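Local structure of lysyl oxidase (Pichia pastoris, 1W7C) at residues W304-F309 / T325-R330; S368-Y373 / E726-G731; V491-V496 / V645-L650. The protein is a copper- and topaquinone-dependent amine oxidase that probably oxidises primary amines, peptidyl lysine among them, to aldehydes. All coordinates share one frame; numbering follows the deposited sequence.

Contact 1: residues W304-F309 / T325-R330; sequences WMDWGF and TFKGER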
loop_
_atom_site.group_PDB
_atom_site.type_symbol
_atom_site.label_atom_id
_atom_site.label_comp_id
_atom_site.label_asym_id
_atom_site.label_seq_id
_atom_site.Cartn_x
_atom_site.Cartn_y
_atom_site.Cartn_z
ATOM N N TRP A 304 -17.342 -10.428 13.756
ATOM C CA TRP A 304 -16.009 -10.289 14.296
ATOM C C TRP A 304 -15.850 -8.906 14.904
ATOM O O TRP A 304 -15.929 -7.913 14.189
ATOM C CB TRP A 304 -14.945 -10.527 13.236
ATOM C CG TRP A 304 -13.536 -10.233 13.703
ATOM C CD1 TRP A 304 -12.701 -11.066 14.396
ATOM C CD2 TRP A 304 -12.781 -9.042 13.443
ATOM N NE1 TRP A 304 -11.498 -10.463 14.632
ATOM C CE2 TRP A 304 -11.504 -9.222 14.049
ATOM C CE3 TRP A 304 -13.040 -7.841 12.796
ATOM C CZ2 TRP A 304 -10.518 -8.233 14.020
ATOM C CZ3 TRP A 304 -12.058 -6.880 12.788
ATOM C CH2 TRP A 304 -10.822 -7.079 13.362
ATOM N N MET A 305 -15.561 -8.857 16.210
ATOM C CA MET A 305 -15.172 -7.597 16.863
ATOM C C MET A 305 -16.066 -6.427 16.456
ATOM O O MET A 305 -15.581 -5.346 16.157
ATOM C CB MET A 305 -13.690 -7.292 16.609
ATOM C CG MET A 305 -12.786 -8.416 17.034
ATOM S SD MET A 305 -12.913 -8.757 18.819
ATOM C CE MET A 305 -12.445 -10.457 18.811
ATOM N N ASP A 306 -17.380 -6.660 16.572
ATOM C CA ASP A 306 -18.450 -5.692 16.341
ATOM C C ASP A 306 -18.787 -5.442 14.875
ATOM O O ASP A 306 -19.629 -4.588 14.593
ATOM C CB ASP A 306 -18.229 -4.358 17.079
ATOM C CG ASP A 306 -18.423 -4.469 18.570
ATOM O OD1 ASP A 306 -17.892 -3.600 19.297
ATOM O OD2 ASP A 306 -19.115 -5.348 19.062
ATOM N N TRP A 307 -18.115 -6.135 13.956
ATOM C CA TRP A 307 -18.518 -6.158 12.552
ATOM C C TRP A 307 -19.517 -7.288 12.317
ATOM O O TRP A 307 -19.438 -8.344 12.943
ATOM C CB TRP A 307 -17.327 -6.413 11.652
ATOM C CG TRP A 307 -16.332 -5.313 11.537
ATOM C CD1 TRP A 307 -15.205 -5.156 12.259
ATOM C CD2 TRP A 307 -16.308 -4.286 10.554
ATOM N NE1 TRP A 307 -14.462 -4.098 11.797
ATOM C CE2 TRP A 307 -15.124 -3.540 10.736
ATOM C CE3 TRP A 307 -17.173 -3.901 9.522
ATOM C CZ2 TRP A 307 -14.774 -2.458 9.899
ATOM C CZ3 TRP A 307 -16.844 -2.848 8.724
ATOM C CH2 TRP A 307 -15.668 -2.119 8.929
ATOM N N GLY A 308 -20.413 -7.059 11.368
ATOM C CA GLY A 308 -21.290 -8.090 10.866
ATOM C C GLY A 308 -21.522 -7.893 9.376
ATOM O O GLY A 308 -21.502 -6.755 8.887
ATOM N N PHE A 309 -21.777 -8.983 8.656
ATOM C CA PHE A 309 -22.099 -8.919 7.227
ATOM C C PHE A 309 -22.558 -10.277 6.725
ATOM O O PHE A 309 -22.266 -11.286 7.343
ATOM C CB PHE A 309 -20.925 -8.400 6.357
ATOM C CG PHE A 309 -19.649 -9.182 6.498
ATOM C CD1 PHE A 309 -18.674 -8.757 7.386
ATOM C CD2 PHE A 309 -19.442 -10.383 5.810
ATOM C CE1 PHE A 309 -17.501 -9.493 7.560
ATOM C CE2 PHE A 309 -18.255 -11.115 5.971
ATOM C CZ PHE A 309 -17.301 -10.670 6.851
ATOM N N THR A 325 -22.188 -4.030 8.742
ATOM C CA THR A 325 -22.405 -3.228 9.932
ATOM C C THR A 325 -21.180 -3.170 10.822
ATOM O O THR A 325 -20.398 -4.119 10.877
ATOM C CB THR A 325 -23.584 -3.798 10.766
ATOM O OG1 THR A 325 -23.229 -5.064 11.328
ATOM C CG2 THR A 325 -24.836 -3.925 9.876
ATOM N N PHE A 326 -21.032 -2.062 11.531
ATOM C CA PHE A 326 -19.981 -1.918 12.540
ATOM C C PHE A 326 -20.618 -1.261 13.760
ATOM O O PHE A 326 -21.333 -0.256 13.634
ATOM C CB PHE A 326 -18.787 -1.113 12.015
ATOM C CG PHE A 326 -17.693 -0.968 13.024
ATOM C CD1 PHE A 326 -17.402 0.246 13.609
ATOM C CD2 PHE A 326 -16.963 -2.068 13.394
ATOM C CE1 PHE A 326 -16.385 0.350 14.578
ATOM C CE2 PHE A 326 -15.957 -1.965 14.343
ATOM C CZ PHE A 326 -15.662 -0.742 14.931
ATOM N N LYS A 327 -20.420 -1.867 14.919
ATOM C CA LYS A 327 -21.033 -1.417 16.177
ATOM C C LYS A 327 -22.520 -1.136 16.016
ATOM O O LYS A 327 -23.038 -0.116 16.487
ATOM C CB LYS A 327 -20.240 -0.248 16.778
ATOM C CG LYS A 327 -18.858 -0.690 17.238
ATOM C CD LYS A 327 -18.114 0.390 18.010
ATOM C CE LYS A 327 -16.835 -0.186 18.629
ATOM N NZ LYS A 327 -17.160 -1.074 19.785
ATOM N N GLY A 328 -23.198 -2.039 15.316
ATOM C CA GLY A 328 -24.656 -2.019 15.235
ATOM C C GLY A 328 -25.262 -1.082 14.206
ATOM O O GLY A 328 -26.472 -0.954 14.153
ATOM N N GLU A 329 -24.430 -0.429 13.397
ATOM C CA GLU A 329 -24.929 0.451 12.367
ATOM C C GLU A 329 -24.429 0.004 10.999
ATOM O O GLU A 329 -23.236 -0.268 10.831
ATOM C CB GLU A 329 -24.473 1.906 12.606
ATOM C CG GLU A 329 -24.931 2.504 13.942
ATOM C CD GLU A 329 -24.546 3.970 14.059
ATOM O OE1 GLU A 329 -23.447 4.267 14.537
ATOM O OE2 GLU A 329 -25.314 4.843 13.604
ATOM N N ARG A 330 -25.319 -0.038 10.008
ATOM C CA ARG A 330 -24.912 -0.318 8.648
ATOM C C ARG A 330 -24.070 0.840 8.119
ATOM O O ARG A 330 -24.489 1.983 8.187
ATOM C CB ARG A 330 -26.133 -0.457 7.744
ATOM C CG ARG A 330 -25.812 -0.761 6.324
ATOM C CD ARG A 330 -27.035 -0.828 5.399
ATOM N NE ARG A 330 -27.962 -1.807 5.962
ATOM C CZ ARG A 330 -29.095 -1.557 6.623
ATOM N NH1 ARG A 330 -29.631 -0.352 6.655
ATOM N NH2 ARG A 330 -29.718 -2.568 7.206
HETATM O O HOH W 1 -22.273 -4.548 13.959
#
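Trp307 and Phe326 form a non-hydrogen-bonded pair at the base of an antiparallel beta hairpin, made of strands 307-314 and 318-326 of the copper amine oxidase enzyme domain. The phenyl ring brings CD2 over one face of the indole, 3.6 Å from Trp307 CE2, their planes inclined at 49°. The phenyl gets there because CG is anti to the backbone N (chi1 -179°). Phe326 CB adds a CH-pi contact over the six-membered ring of Trp307. The indole is fixed in turn by NE1, which donates to the carbonyl of Phe447, and by the edge-to-face ring of Phe446.

One residue along each strand, Gly308 and Thr325 form a hydrogen-bonded pair: Gly308 N donates to Thr325 O at 3.0 Å and Thr325 N to Gly308 O at 2.8 Å, nearly straight at 173°. Type I' turns on both flanks, Trp304 to Trp307 and Phe326 to Glu329, reverse the chain into neighbouring strands. Where the turns meet, Lys327 N donates to Asp306 O. In one of its two conformers the lysine chain bends at its last torsion to put NZ 2.7 Å from Asp306 OD1 in a salt bridge; Asp688 is a second acidic partner of NZ, while Arg275 of the second subunit bonds Met305 O. One water ties the turns together, donating to Asp306 O at 2.7 Å, accepting from Gly328 N and hydrogen-bonding Thr325 OG1.

Contact 2: residues S368-Y373 / E726-G731; sequences SLVPGY and EDYTYG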
loop_
_atom_site.group_PDB
_atom_site.type_symbol
_atom_site.label_atom_id
_atom_site.label_comp_id
_atom_site.label_asym_id
_atom_site.label_seq_id
_atom_site.Cartn_x
_atom_site.Cartn_y
_atom_site.Cartn_z
ATOM N N SER A 368 -10.990 -24.365 -6.176
ATOM C CA SER A 368 -10.853 -24.307 -4.714
ATOM C C SER A 368 -9.533 -23.620 -4.316
ATOM O O SER A 368 -8.557 -23.612 -5.084
ATOM C CB SER A 368 -10.866 -25.720 -4.125
ATOM O OG SER A 368 -12.094 -26.365 -4.342
ATOM N N LEU A 369 -9.513 -23.104 -3.090
ATOM C CA LEU A 369 -8.311 -22.602 -2.420
ATOM C C LEU A 369 -7.460 -23.773 -1.917
ATOM O O LEU A 369 -7.982 -24.781 -1.474
ATOM C CB LEU A 369 -8.714 -21.714 -1.235
ATOM C CG LEU A 369 -9.415 -20.430 -1.583
ATOM C CD1 LEU A 369 -10.207 -19.898 -0.405
ATOM C CD2 LEU A 369 -8.436 -19.428 -2.074
ATOM N N VAL A 370 -6.141 -23.598 -1.966
ATOM C CA VAL A 370 -5.168 -24.586 -1.448
ATOM C C VAL A 370 -4.923 -24.286 0.015
ATOM O O VAL A 370 -4.311 -23.270 0.347
ATOM C CB VAL A 370 -3.865 -24.527 -2.221
ATOM C CG1 VAL A 370 -2.882 -25.520 -1.647
ATOM C CG2 VAL A 370 -4.134 -24.762 -3.759
ATOM N N PRO A 371 -5.377 -25.162 0.906
ATOM C CA PRO A 371 -5.180 -24.936 2.337
ATOM C C PRO A 371 -3.709 -24.728 2.701
ATOM O O PRO A 371 -2.817 -25.345 2.103
ATOM C CB PRO A 371 -5.713 -26.248 2.991
ATOM C CG PRO A 371 -6.732 -26.727 2.006
ATOM C CD PRO A 371 -6.127 -26.422 0.671
ATOM N N GLY A 372 -3.480 -23.870 3.688
ATOM C CA GLY A 372 -2.162 -23.598 4.231
ATOM C C GLY A 372 -1.350 -22.619 3.412
ATOM O O GLY A 372 -0.507 -21.918 3.976
ATOM N N TYR A 373 -1.594 -22.557 2.102
ATOM C CA TYR A 373 -0.800 -21.762 1.189
ATOM C C TYR A 373 -1.573 -20.553 0.677
ATOM O O TYR A 373 -1.120 -19.417 0.749
ATOM C CB TYR A 373 -0.326 -22.629 0.024
ATOM C CG TYR A 373 0.753 -23.608 0.442
ATOM C CD1 TYR A 373 0.434 -24.825 1.018
ATOM C CD2 TYR A 373 2.101 -23.275 0.318
ATOM C CE1 TYR A 373 1.427 -25.685 1.436
ATOM C CE2 TYR A 373 3.111 -24.150 0.725
ATOM C CZ TYR A 373 2.755 -25.347 1.292
ATOM O OH TYR A 373 3.683 -26.278 1.687
ATOM N N GLU A 726 -6.540 -32.665 2.502
ATOM C CA GLU A 726 -7.396 -33.724 1.963
ATOM C C GLU A 726 -8.701 -33.209 1.348
ATOM O O GLU A 726 -9.303 -33.903 0.522
ATOM C CB GLU A 726 -7.699 -34.790 3.042
ATOM C CG GLU A 726 -8.686 -34.338 4.129
ATOM C CD GLU A 726 -8.079 -33.409 5.179
ATOM O OE1 GLU A 726 -6.843 -33.230 5.195
ATOM O OE2 GLU A 726 -8.848 -32.850 5.998
ATOM N N ASP A 727 -9.128 -32.009 1.746
ATOM C CA ASP A 727 -10.344 -31.392 1.234
ATOM C C ASP A 727 -10.120 -30.719 -0.142
ATOM O O ASP A 727 -11.083 -30.333 -0.803
ATOM C CB ASP A 727 -10.870 -30.325 2.218
ATOM C CG ASP A 727 -11.411 -30.900 3.505
ATOM O OD1 ASP A 727 -11.527 -32.133 3.615
ATOM O OD2 ASP A 727 -11.767 -30.164 4.460
ATOM N N TYR A 728 -8.865 -30.532 -0.558
ATOM C CA TYR A 728 -8.559 -29.914 -1.852
ATOM C C TYR A 728 -8.509 -30.947 -2.953
ATOM O O TYR A 728 -7.635 -31.839 -2.971
ATOM C CB TYR A 728 -7.245 -29.155 -1.793
ATOM C CG TYR A 728 -6.884 -28.489 -3.096
ATOM C CD1 TYR A 728 -7.449 -27.277 -3.460
ATOM C CD2 TYR A 728 -5.977 -29.071 -3.973
ATOM C CE1 TYR A 728 -7.136 -26.647 -4.652
ATOM C CE2 TYR A 728 -5.641 -28.436 -5.172
ATOM C CZ TYR A 728 -6.235 -27.227 -5.502
ATOM O OH TYR A 728 -5.927 -26.584 -6.674
ATOM N N THR A 729 -9.501 -30.863 -3.827
ATOM C CA THR A 729 -9.483 -31.587 -5.063
ATOM C C THR A 729 -9.450 -30.578 -6.199
ATOM O O THR A 729 -10.195 -29.570 -6.234
ATOM C CB THR A 729 -10.659 -32.598 -5.217
ATOM O OG1 THR A 729 -10.694 -33.071 -6.574
ATOM C CG2 THR A 729 -12.042 -31.947 -4.989
ATOM N N TYR A 730 -8.594 -30.886 -7.169
ATOM C CA TYR A 730 -8.462 -30.096 -8.380
ATOM C C TYR A 730 -9.779 -30.077 -9.152
ATOM O O TYR A 730 -10.557 -31.020 -9.114
ATOM C CB TYR A 730 -7.339 -30.664 -9.261
ATOM C CG TYR A 730 -7.053 -29.845 -10.502
ATOM C CD1 TYR A 730 -6.092 -28.833 -10.494
ATOM C CD2 TYR A 730 -7.752 -30.081 -11.683
ATOM C CE1 TYR A 730 -5.851 -28.072 -11.642
ATOM C CE2 TYR A 730 -7.518 -29.339 -12.822
ATOM C CZ TYR A 730 -6.569 -28.335 -12.802
ATOM O OH TYR A 730 -6.351 -27.607 -13.943
ATOM N N GLY A 731 -10.024 -28.973 -9.836
ATOM C CA GLY A 731 -11.154 -28.856 -10.733
ATOM C C GLY A 731 -12.046 -27.700 -10.361
ATOM O O GLY A 731 -11.900 -27.068 -9.292
HETATM O O HOH W 2 -6.462 -23.951 -6.761
HETATM O O HOH W 3 -10.471 -27.047 -7.225
HETATM O O HOH W 4 -11.589 -28.915 -3.452
HETATM O O HOH W 5 -13.994 -25.868 -6.980
#
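Ser368-Tyr373 and Glu726-Gly731 run almost antiparallel where they touch, their end-to-end directions 157° apart, yet no direct hydrogen bond links them. The closest alpha carbons, those of Val370 and Tyr728, stay 6.3 Å apart, wider than in a beta pair, and the Tyr728 side chain and bridging waters lie between the two segments.

With CG anti to the backbone N (chi1 -180°), the ring of Tyr728 reaches to Ser368-Pro371. Val370 CG2 sits over one face in a CH-pi contact, 4.0 Å from the ring centroid and displaced toward the rim. Ser368 O approaches the ring edge near its plane, 3.4 Å from Tyr728 CE1, and Leu369 O comes obliquely to CD1. Pro371 CD packs against Tyr728 CB at the root of the side chain.

Polar groups are joined through water. One molecule donates to Ser368 O at 2.7 Å and also bonds Tyr728 OH, a hydroxyl also hydrogen-bonded to Ser419 OG of the second subunit. A second accepts from Ser368 N and donates to Thr729 O. A third accepts from Thr729 N and donates to Asp727 O and to Ser368 OG, which has a further hydrogen bond with Thr396 O. Tyr695 of the second subunit meets the Tyr728 ring edge-to-face. Loop-to-loop packing with a bridging water network thus joins the loop before strand 734-737 to the loop before strand 380-388 and places both at the dimer interface of this copper amine oxidase.

Contact 3: residues V491-V496 / V645-L650; sequences VLNYKV and VAWVNL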
loop_
_atom_site.group_PDB
_atom_site.type_symbol
_atom_site.label_atom_id
_atom_site.label_comp_id
_atom_site.label_asym_id
_atom_site.label_seq_id
_atom_site.Cartn_x
_atom_site.Cartn_y
_atom_site.Cartn_z
ATOM N N VAL A 491 -7.983 -3.429 -15.058
ATOM C CA VAL A 491 -8.821 -2.484 -14.328
ATOM C C VAL A 491 -10.007 -3.238 -13.745
ATOM O O VAL A 491 -10.593 -4.099 -14.422
ATOM C CB VAL A 491 -9.290 -1.259 -15.149
ATOM C CG1 VAL A 491 -9.707 -0.125 -14.207
ATOM C CG2 VAL A 491 -8.226 -0.784 -16.116
ATOM N N LEU A 492 -10.335 -2.963 -12.499
ATOM C CA LEU A 492 -11.378 -3.672 -11.728
ATOM C C LEU A 492 -12.331 -2.596 -11.202
ATOM O O LEU A 492 -11.868 -1.590 -10.676
ATOM C CB LEU A 492 -10.801 -4.439 -10.515
ATOM C CG LEU A 492 -9.937 -5.633 -10.782
ATOM C CD1 LEU A 492 -8.517 -5.213 -11.075
ATOM C CD2 LEU A 492 -9.973 -6.600 -9.591
ATOM N N ASN A 493 -13.634 -2.839 -11.289
ATOM C CA ASN A 493 -14.670 -1.937 -10.787
ATOM C C ASN A 493 -15.337 -2.564 -9.579
ATOM O O ASN A 493 -15.753 -3.720 -9.633
ATOM C CB ASN A 493 -15.726 -1.674 -11.860
ATOM C CG ASN A 493 -16.705 -0.617 -11.467
ATOM O OD1 ASN A 493 -17.893 -0.903 -11.297
ATOM N ND2 ASN A 493 -16.243 0.646 -11.371
ATOM N N TYR A 494 -15.464 -1.772 -8.512
ATOM C CA TYR A 494 -16.213 -2.167 -7.329
ATOM C C TYR A 494 -17.402 -1.231 -7.110
ATOM O O TYR A 494 -17.277 -0.020 -7.102
ATOM C CB TYR A 494 -15.322 -2.100 -6.097
ATOM C CG TYR A 494 -14.190 -3.118 -6.057
ATOM C CD1 TYR A 494 -13.011 -2.866 -6.744
ATOM C CD2 TYR A 494 -14.290 -4.287 -5.341
ATOM C CE1 TYR A 494 -11.978 -3.797 -6.726
ATOM C CE2 TYR A 494 -13.285 -5.194 -5.306
ATOM C CZ TYR A 494 -12.116 -4.939 -5.999
ATOM O OH TYR A 494 -11.070 -5.839 -5.938
ATOM N N LYS A 495 -18.567 -1.827 -6.883
ATOM C CA LYS A 495 -19.748 -1.091 -6.450
ATOM C C LYS A 495 -19.681 -0.963 -4.934
ATOM O O LYS A 495 -19.700 -1.981 -4.222
ATOM C CB LYS A 495 -21.011 -1.823 -6.872
ATOM C CG LYS A 495 -22.281 -1.059 -6.614
ATOM C CD LYS A 495 -23.488 -1.934 -6.943
ATOM C CE LYS A 495 -24.825 -1.179 -6.826
ATOM N NZ LYS A 495 -25.957 -2.153 -7.026
ATOM N N VAL A 496 -19.546 0.262 -4.438
ATOM C CA VAL A 496 -19.382 0.527 -3.022
ATOM C C VAL A 496 -20.567 1.387 -2.594
ATOM O O VAL A 496 -20.538 2.629 -2.668
ATOM C CB VAL A 496 -18.030 1.259 -2.742
ATOM C CG1 VAL A 496 -17.813 1.449 -1.260
ATOM C CG2 VAL A 496 -16.835 0.514 -3.342
ATOM N N VAL A 645 -23.991 5.921 -4.571
ATOM C CA VAL A 645 -23.146 4.750 -4.782
ATOM C C VAL A 645 -21.809 5.254 -5.365
ATOM O O VAL A 645 -21.793 6.108 -6.265
ATOM C CB VAL A 645 -23.779 3.776 -5.821
ATOM C CG1 VAL A 645 -22.883 2.592 -6.106
ATOM C CG2 VAL A 645 -25.152 3.359 -5.380
ATOM N N ALA A 646 -20.700 4.751 -4.801
ATOM C CA ALA A 646 -19.385 5.005 -5.375
ATOM C C ALA A 646 -18.965 3.761 -6.144
ATOM O O ALA A 646 -18.989 2.679 -5.649
ATOM C CB ALA A 646 -18.362 5.338 -4.303
ATOM N N TRP A 647 -18.558 3.989 -7.383
ATOM C CA TRP A 647 -18.046 2.918 -8.259
ATOM C C TRP A 647 -16.541 3.209 -8.333
ATOM O O TRP A 647 -16.129 4.192 -8.973
ATOM C CB TRP A 647 -18.721 3.017 -9.654
ATOM C CG TRP A 647 -20.224 2.983 -9.621
ATOM C CD1 TRP A 647 -21.009 4.055 -9.471
ATOM C CD2 TRP A 647 -21.112 1.850 -9.798
ATOM N NE1 TRP A 647 -22.328 3.677 -9.469
ATOM C CE2 TRP A 647 -22.423 2.329 -9.673
ATOM C CE3 TRP A 647 -20.920 0.478 -9.983
ATOM C CZ2 TRP A 647 -23.547 1.512 -9.801
ATOM C CZ3 TRP A 647 -22.031 -0.348 -10.114
ATOM C CH2 TRP A 647 -23.343 0.170 -10.004
ATOM N N VAL A 648 -15.765 2.374 -7.625
ATOM C CA VAL A 648 -14.375 2.620 -7.346
ATOM C C VAL A 648 -13.513 1.666 -8.132
ATOM O O VAL A 648 -13.740 0.467 -8.115
ATOM C CB VAL A 648 -14.063 2.481 -5.837
ATOM C CG1 VAL A 648 -12.631 2.800 -5.600
ATOM C CG2 VAL A 648 -14.984 3.381 -5.018
ATOM N N ASN A 649 -12.530 2.193 -8.865
ATOM C CA ASN A 649 -11.642 1.378 -9.658
ATOM C C ASN A 649 -10.267 1.162 -9.040
ATOM O O ASN A 649 -9.687 2.059 -8.410
ATOM C CB ASN A 649 -11.457 1.982 -11.053
ATOM C CG ASN A 649 -12.736 2.020 -11.815
ATOM O OD1 ASN A 649 -13.575 1.112 -11.678
ATOM N ND2 ASN A 649 -12.916 3.071 -12.620
ATOM N N LEU A 650 -9.755 -0.044 -9.259
ATOM C CA LEU A 650 -8.362 -0.420 -8.986
ATOM C C LEU A 650 -7.754 -0.881 -10.277
ATOM O O LEU A 650 -8.418 -1.485 -11.110
ATOM C CB LEU A 650 -8.333 -1.546 -7.953
ATOM C CG LEU A 650 -8.757 -1.186 -6.533
ATOM C CD1 LEU A 650 -8.627 -2.356 -5.621
ATOM C CD2 LEU A 650 -7.965 -0.007 -6.012
#
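Backbone hydrogen bonds pair Val491-Val496 with Val645-Leu650 as antiparallel strands, their axes 4.6 Å apart at closest approach. Leu492 with Leu650, Tyr494 with Val648 and Val496 with Ala646 each exchange two bonds; Leu492 N to Leu650 O measures 2.8 Å.

A side-chain amide hydrogen bond joins Asn493 and Asn649. Asn493 ND2 donates to Asn649 OD1 over 2.7 Å at 177°, with the acceptor in the donor's amide plane and the amides turned 56° apart. Ser614 holds Asn493 OD1, while the carbonyls of Ser600 and Trp597 receive Asn649 ND2, so each buried amide uses both its oxygen and its nitrogen.

In a CH-pi contact on the same face, extended Lys495 runs alongside Trp647 with CG over its six-membered ring, 3.9 Å from the centroid and offset toward the rim; NZ continues to a salt bridge with Glu334.

Apolar packing occupies the other face, where Val496 CG2 touches Val648 CG2 and Tyr494 CE1 lies 3.8 Å from Leu650 CD1, against strands 452-458 and 670-678. Such pairing belongs to the central beta sandwich of copper amine oxidases: strand 488-498 carries copper ligands His488 and His490 near its start, and strand 642-654 ends with the third histidine ligand, His654.

The three contacts illustrate how chemistry follows location within one fold. Contact 3 is entirely buried, its centre about 10 Å from the centre of the chain, and touches no other subunit; contacts 1 and 2 are partly buried, farther out, and both meet the second subunit. Contacts 1 and 3 are connected through strand 329-344, which pairs with 488-498, although their nearest atoms remain about 11 Å apart. Contact 2 instead brings together distant loops, and contact 3 lies nested within the length of chain it closes. Strand pairing serves contacts 1 and 3, with a salt bridge and one water added in contact 1, whereas the loops of contact 2 rely on water bridges.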